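Local coordinates for protein aminotransferase AspB (Helicobacter pylori 26695, PDB 3EZS) that probably transfers amino groups with the help of a pyridoxal phosphate cofactor, at residues 41-44 with 45-48; 227-230 with 231-235; 271-274 with 275-279. All blocks are in the same frame, centred on the assembly; numbering follows the deposited sequence.

Interaction 1. Residues 41-44 with 45-48; sequences IQDA and LKNH
H48 has CG anti to its carbonyl carbon (chi1 -70°), and a ring turn of chi2 -95° then brings CD2 back along the chain until it stands 3.2 Å from A44 O. That carbonyl oxygen lies in the plane of the imidazole, at the ring edge, so the contact is a C-H edge approach and not a stack. One residue earlier, N47 places CG beside its own backbone N, and the amide folds back over the preceding turn. ND2 comes within 3.1 Å of D43 O, but the angle is too poor for a hydrogen bond. D43 O is instead taken by the main chain, N47 N donating to it over 2.9 Å. Two further i to i+4 bonds precede it: L45 N to I41 O (3.2 Å) and K46 N to Q42 O (3.0 Å), the latter with an N-H...O angle of 165°. The aliphatic part of K46 lies along this turn, its CG 3.4 Å from Q42 O. H48 N donates to L45 O over 3.2 Å, an i to i+3 bond. On the buried side, L45 packs on A267 and I268 of helix 266-277 and on L52 of the second subunit. Q42 spans a boundary: NE2 donates to T37 O, and OE1 is hydrogen-bonded to T49 of the second subunit. An i to i+3 bond following three i to i+4 bonds fits the C-terminal end of an alpha-helix, here helix 39-46, whose Q42, L45 and K46 also meet the second subunit.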
# COMPACT_ATOMS: atom_id res chain seq x y z
N ILE A 41 6.83 2.12 22.44
CA ILE A 41 6.27 2.15 21.08
C ILE A 41 4.79 1.75 21.14
O ILE A 41 3.94 2.43 20.57
CB ILE A 41 7.09 1.21 20.16
CG1 ILE A 41 8.50 1.79 19.97
CG2 ILE A 41 6.43 1.03 18.82
CD1 ILE A 41 9.45 0.87 19.28
N GLN A 42 4.50 0.68 21.87
CA GLN A 42 3.14 0.23 22.07
C GLN A 42 2.29 1.28 22.78
O GLN A 42 1.15 1.47 22.41
CB GLN A 42 3.12 -1.07 22.88
CG GLN A 42 3.82 -2.28 22.21
CD GLN A 42 3.50 -3.57 22.92
OE1 GLN A 42 2.32 -3.85 23.18
NE2 GLN A 42 4.53 -4.39 23.23
N ASP A 43 2.85 1.92 23.81
CA ASP A 43 2.15 2.98 24.54
C ASP A 43 1.85 4.21 23.67
O ASP A 43 0.82 4.86 23.84
CB ASP A 43 2.95 3.41 25.79
CG ASP A 43 2.95 2.36 26.91
OD1 ASP A 43 2.11 1.42 26.90
OD2 ASP A 43 3.81 2.50 27.81
N ALA A 44 2.75 4.53 22.74
CA ALA A 44 2.52 5.64 21.81
C ALA A 44 1.28 5.33 20.96
O ALA A 44 0.44 6.19 20.74
CB ALA A 44 3.74 5.86 20.94
N LEU A 45 1.17 4.08 20.50
CA LEU A 45 0.01 3.64 19.71
C LEU A 45 -1.26 3.75 20.55
O LEU A 45 -2.24 4.34 20.09
CB LEU A 45 0.20 2.21 19.19
CG LEU A 45 -0.97 1.53 18.43
CD1 LEU A 45 -1.54 2.40 17.32
CD2 LEU A 45 -0.50 0.17 17.86
N LYS A 46 -1.22 3.21 21.77
CA LYS A 46 -2.38 3.25 22.67
C LYS A 46 -2.85 4.65 22.93
O LYS A 46 -4.05 4.91 22.90
CB LYS A 46 -2.11 2.59 24.03
CG LYS A 46 -1.87 1.10 23.95
CD LYS A 46 -1.84 0.40 25.33
CE LYS A 46 -1.29 -1.03 25.13
NZ LYS A 46 -1.58 -2.00 26.24
N ASN A 47 -1.91 5.56 23.15
CA ASN A 47 -2.27 6.94 23.52
C ASN A 47 -2.78 7.84 22.39
O ASN A 47 -3.20 8.96 22.67
CB ASN A 47 -1.10 7.63 24.24
CG ASN A 47 -0.77 6.96 25.58
OD1 ASN A 47 -1.64 6.39 26.24
ND2 ASN A 47 0.50 7.05 25.98
N HIS A 48 -2.79 7.34 21.14
CA HIS A 48 -3.26 8.14 20.01
C HIS A 48 -4.40 7.53 19.18
O HIS A 48 -4.67 7.96 18.06
CB HIS A 48 -2.05 8.52 19.14
CG HIS A 48 -1.14 9.51 19.80
ND1 HIS A 48 -1.23 10.86 19.58
CD2 HIS A 48 -0.13 9.35 20.70
CE1 HIS A 48 -0.32 11.49 20.30
NE2 HIS A 48 0.36 10.60 20.99

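Interaction 2. Residues 227-230 with 231-235; sequences HSLS and KRSSA. With PO4 (phosphate ion), chain C.
The backbone after strand 223-228 curls in one turn, L229 O accepting from S233 N over 3.0 Å (N-H...O 155°) and S230 O accepting weakly from A235 N. The curl starts with an ST turn, in which S228 OG receives the S230 amide at 3.2 Å. The sequence S-L-S-K fits the signature around the cofactor-linked lysine of class I and II aminotransferases, consistent with the bound phosphate marking the site of the cofactor's phosphate. Both serines donate to that ion: S230 OG reaches O3 at 2.7 Å, while S228 OG bonds O1 at a modelled separation too short to be taken literally. With chi1 at 174°, S228 OG stands beside its own carbonyl carbon, where it meets both the S230 amide and the ion. R239 NH2 and the backbone N atoms of S91 and R92 also hydrogen-bond the phosphate. K231 NZ hydrogen-bonds Y55 OH of the second subunit, and the K231 amide is joined to S228 O through a water. R232 extends from CG to NE and forms a salt bridge with E198. L229 CD1 lies near the guanidinium plane, at its edge, 3.9 Å from R232 NH1. The same methyl stands 3.3 Å from S233 OG, a hydroxyl whose hydrogen-bond partner is H281 NE2.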
# COMPACT_ATOMS: atom_id res chain seq x y z
N HIS A 227 15.06 2.64 3.42
CA HIS A 227 15.19 2.20 4.81
C HIS A 227 13.87 1.68 5.35
O HIS A 227 12.81 1.96 4.78
CB HIS A 227 15.73 3.35 5.68
CG HIS A 227 17.18 3.66 5.44
ND1 HIS A 227 18.17 3.30 6.33
CD2 HIS A 227 17.80 4.26 4.39
CE1 HIS A 227 19.35 3.70 5.86
NE2 HIS A 227 19.15 4.28 4.69
N SER A 228 13.96 0.89 6.42
CA SER A 228 12.80 0.31 7.09
C SER A 228 13.05 0.25 8.58
O SER A 228 14.17 0.10 9.01
CB SER A 228 12.57 -1.11 6.61
OG SER A 228 11.54 -1.74 7.36
N LEU A 229 11.98 0.32 9.36
CA LEU A 229 12.04 0.25 10.82
C LEU A 229 11.87 -1.18 11.38
O LEU A 229 12.12 -1.44 12.55
CB LEU A 229 10.89 1.09 11.36
CG LEU A 229 10.90 1.58 12.79
CD1 LEU A 229 12.16 2.41 13.05
CD2 LEU A 229 9.63 2.40 13.04
N SER A 230 11.41 -2.08 10.53
CA SER A 230 11.02 -3.43 10.93
C SER A 230 12.02 -4.20 11.75
O SER A 230 11.65 -4.78 12.77
CB SER A 230 10.63 -4.25 9.70
OG SER A 230 9.60 -3.58 9.00
N LYS A 231 13.27 -4.24 11.30
CA LYS A 231 14.32 -5.02 11.99
C LYS A 231 14.95 -4.25 13.12
O LYS A 231 15.16 -4.78 14.21
CB LYS A 231 15.36 -5.52 10.98
CG LYS A 231 14.78 -6.64 10.11
CD LYS A 231 15.46 -6.72 8.78
CE LYS A 231 14.86 -7.84 7.92
NZ LYS A 231 13.38 -7.83 7.86
N ARG A 232 15.20 -2.98 12.84
CA ARG A 232 15.78 -2.06 13.81
C ARG A 232 15.04 -2.02 15.14
O ARG A 232 15.68 -2.01 16.20
CB ARG A 232 15.75 -0.64 13.21
CG ARG A 232 16.26 0.44 14.10
CD ARG A 232 16.16 1.81 13.44
NE ARG A 232 16.84 2.80 14.28
CZ ARG A 232 16.26 3.56 15.22
NH1 ARG A 232 14.95 3.53 15.46
NH2 ARG A 232 17.01 4.38 15.92
N SER A 233 13.70 -1.99 15.09
CA SER A 233 12.90 -1.80 16.31
C SER A 233 11.98 -2.95 16.67
O SER A 233 11.13 -2.78 17.53
CB SER A 233 12.08 -0.52 16.15
OG SER A 233 12.90 0.58 15.75
N SER A 234 12.16 -4.11 16.06
CA SER A 234 11.26 -5.27 16.30
C SER A 234 9.78 -4.84 16.27
O SER A 234 8.98 -5.22 17.15
CB SER A 234 11.58 -5.98 17.61
OG SER A 234 12.92 -6.45 17.64
N ALA A 235 9.46 -4.05 15.24
CA ALA A 235 8.13 -3.50 15.03
C ALA A 235 7.73 -3.56 13.56
O ALA A 235 7.37 -2.52 13.01
CB ALA A 235 8.10 -2.04 15.52
P PO4 C . 9.81 -4.20 5.34
O1 PO4 C . 10.32 -2.80 5.55
O2 PO4 C . 8.71 -4.21 4.34
O3 PO4 C . 9.27 -4.73 6.61
O4 PO4 C . 10.94 -5.03 4.78
O HOH W 1 14.89 -2.52 9.38
O HOH W 2 7.78 -1.33 9.78

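Interaction 3. Residues 271-274 with 275-279; sequences ASEA and AWLDD
The last two turns of helix 266-277 and its exit toward helix 280-299 make up this contact. Three i to i+4 backbone bonds carry the helix: A275 N to A271 O, W276 N to S272 O at 2.9 Å (N-H...O 160°), and L277 N to E273 O at 3.1 Å. D278 N is held only weakly, by A274 O over 3.5 Å (125°) and by A275 O. Around this frame the side chains lean back on the preceding carbonyls. W276 has CG anti to the carbonyl carbon (chi1 -72°), which sets CD1 of the indole 3.2 Å from S272 O, the oxygen lying obliquely to the ring. L277 takes the same first torsion; its CG is 3.2 Å from E273 O, and its CD1 packs 4.0 Å from E273 CG. The two side chains lie side by side and point the same way. The E273 carboxylate is bound elsewhere, to K270 by a salt bridge and to S63. D278 precedes the turn leading into helix 280-299; its side chain caps a backbone N just past the segment, and OD2 hydrogen-bonds H281 ND1. A275 O is also used, accepting from R232 NH1. W276 NE1 donates to S240, next to strand 241-245, while the indole packs on L64 and Q68 and meets the F71 ring with planes about 55° apart. Helix 266-277 thus lies between helix 62-76, touched by S272, E273 and W276, and helix 39-46, where A274 packs on F40.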
# COMPACT_ATOMS: atom_id res chain seq x y z
N ALA A 271 3.43 6.13 16.83
CA ALA A 271 4.28 5.05 17.36
C ALA A 271 5.56 4.88 16.51
O ALA A 271 6.66 4.63 17.05
CB ALA A 271 3.50 3.72 17.47
N SER A 272 5.42 5.02 15.19
CA SER A 272 6.59 4.98 14.29
C SER A 272 7.51 6.13 14.62
O SER A 272 8.72 5.96 14.67
CB SER A 272 6.17 5.14 12.84
OG SER A 272 5.44 4.01 12.43
N GLU A 273 6.93 7.31 14.85
CA GLU A 273 7.72 8.50 15.18
C GLU A 273 8.50 8.31 16.49
O GLU A 273 9.67 8.68 16.57
CB GLU A 273 6.80 9.71 15.31
CG GLU A 273 7.52 11.01 15.60
CD GLU A 273 6.57 12.13 15.97
OE1 GLU A 273 5.38 12.03 15.63
OE2 GLU A 273 7.02 13.11 16.60
N ALA A 274 7.85 7.75 17.51
CA ALA A 274 8.50 7.49 18.78
C ALA A 274 9.69 6.54 18.56
O ALA A 274 10.75 6.75 19.12
CB ALA A 274 7.50 6.93 19.81
N ALA A 275 9.50 5.52 17.71
CA ALA A 275 10.57 4.55 17.38
C ALA A 275 11.75 5.22 16.70
O ALA A 275 12.90 5.01 17.10
CB ALA A 275 10.02 3.38 16.50
N TRP A 276 11.48 6.05 15.69
CA TRP A 276 12.58 6.70 14.95
C TRP A 276 13.35 7.73 15.77
O TRP A 276 14.50 7.98 15.47
CB TRP A 276 12.09 7.36 13.66
CG TRP A 276 11.70 6.42 12.52
CD1 TRP A 276 10.45 6.19 12.04
CD2 TRP A 276 12.59 5.62 11.71
NE1 TRP A 276 10.50 5.30 10.99
CE2 TRP A 276 11.80 4.92 10.78
CE3 TRP A 276 13.98 5.40 11.71
CZ2 TRP A 276 12.35 4.05 9.82
CZ3 TRP A 276 14.52 4.51 10.76
CH2 TRP A 276 13.70 3.87 9.82
N LEU A 277 12.71 8.34 16.76
CA LEU A 277 13.34 9.32 17.63
C LEU A 277 14.33 8.72 18.64
O LEU A 277 15.20 9.42 19.15
CB LEU A 277 12.28 10.10 18.41
CG LEU A 277 11.36 11.12 17.75
CD1 LEU A 277 10.08 11.39 18.59
CD2 LEU A 277 12.12 12.43 17.46
N ASP A 278 14.18 7.43 18.95
CA ASP A 278 14.99 6.77 19.97
C ASP A 278 16.01 5.78 19.42
O ASP A 278 15.70 5.00 18.49
CB ASP A 278 14.07 6.00 20.91
CG ASP A 278 14.83 5.26 21.98
OD1 ASP A 278 15.44 5.92 22.83
OD2 ASP A 278 14.80 4.01 21.97
N ASP A 279 17.22 5.82 19.99
CA ASP A 279 18.31 4.92 19.60
C ASP A 279 18.59 3.79 20.60
O ASP A 279 19.18 2.79 20.25
CB ASP A 279 19.60 5.72 19.40
CG ASP A 279 19.55 6.64 18.18
OD1 ASP A 279 18.75 6.39 17.26
OD2 ASP A 279 20.31 7.61 18.14

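Overall arrangement
Interaction 2 is the buried one, about 10 Å from the centre of the chain to its own centre; interactions 1 and 3 are partly buried helix ends farther out. Interactions 1 and 3 share the packing of helix 39-46 on helix 266-277, which touch by van der Waals packing, for example I41 CD1 3.8 Å from A275 CB. Interactions 2 and 3 join by mixed chemistry: R232 NH2 makes a salt bridge to D279 OD1, and L229 CD1 lies 3.4 Å from W276 CE2. Helix 266-277 therefore connects the phosphate-binding loop to the outer helix. Interactions 1 and 2 come within about 4 Å at their nearest atoms without touching, and both reach the second subunit. Backbone helix bonds dominate 1 and 3, hydroxyl-to-phosphate bonds distinguish 2.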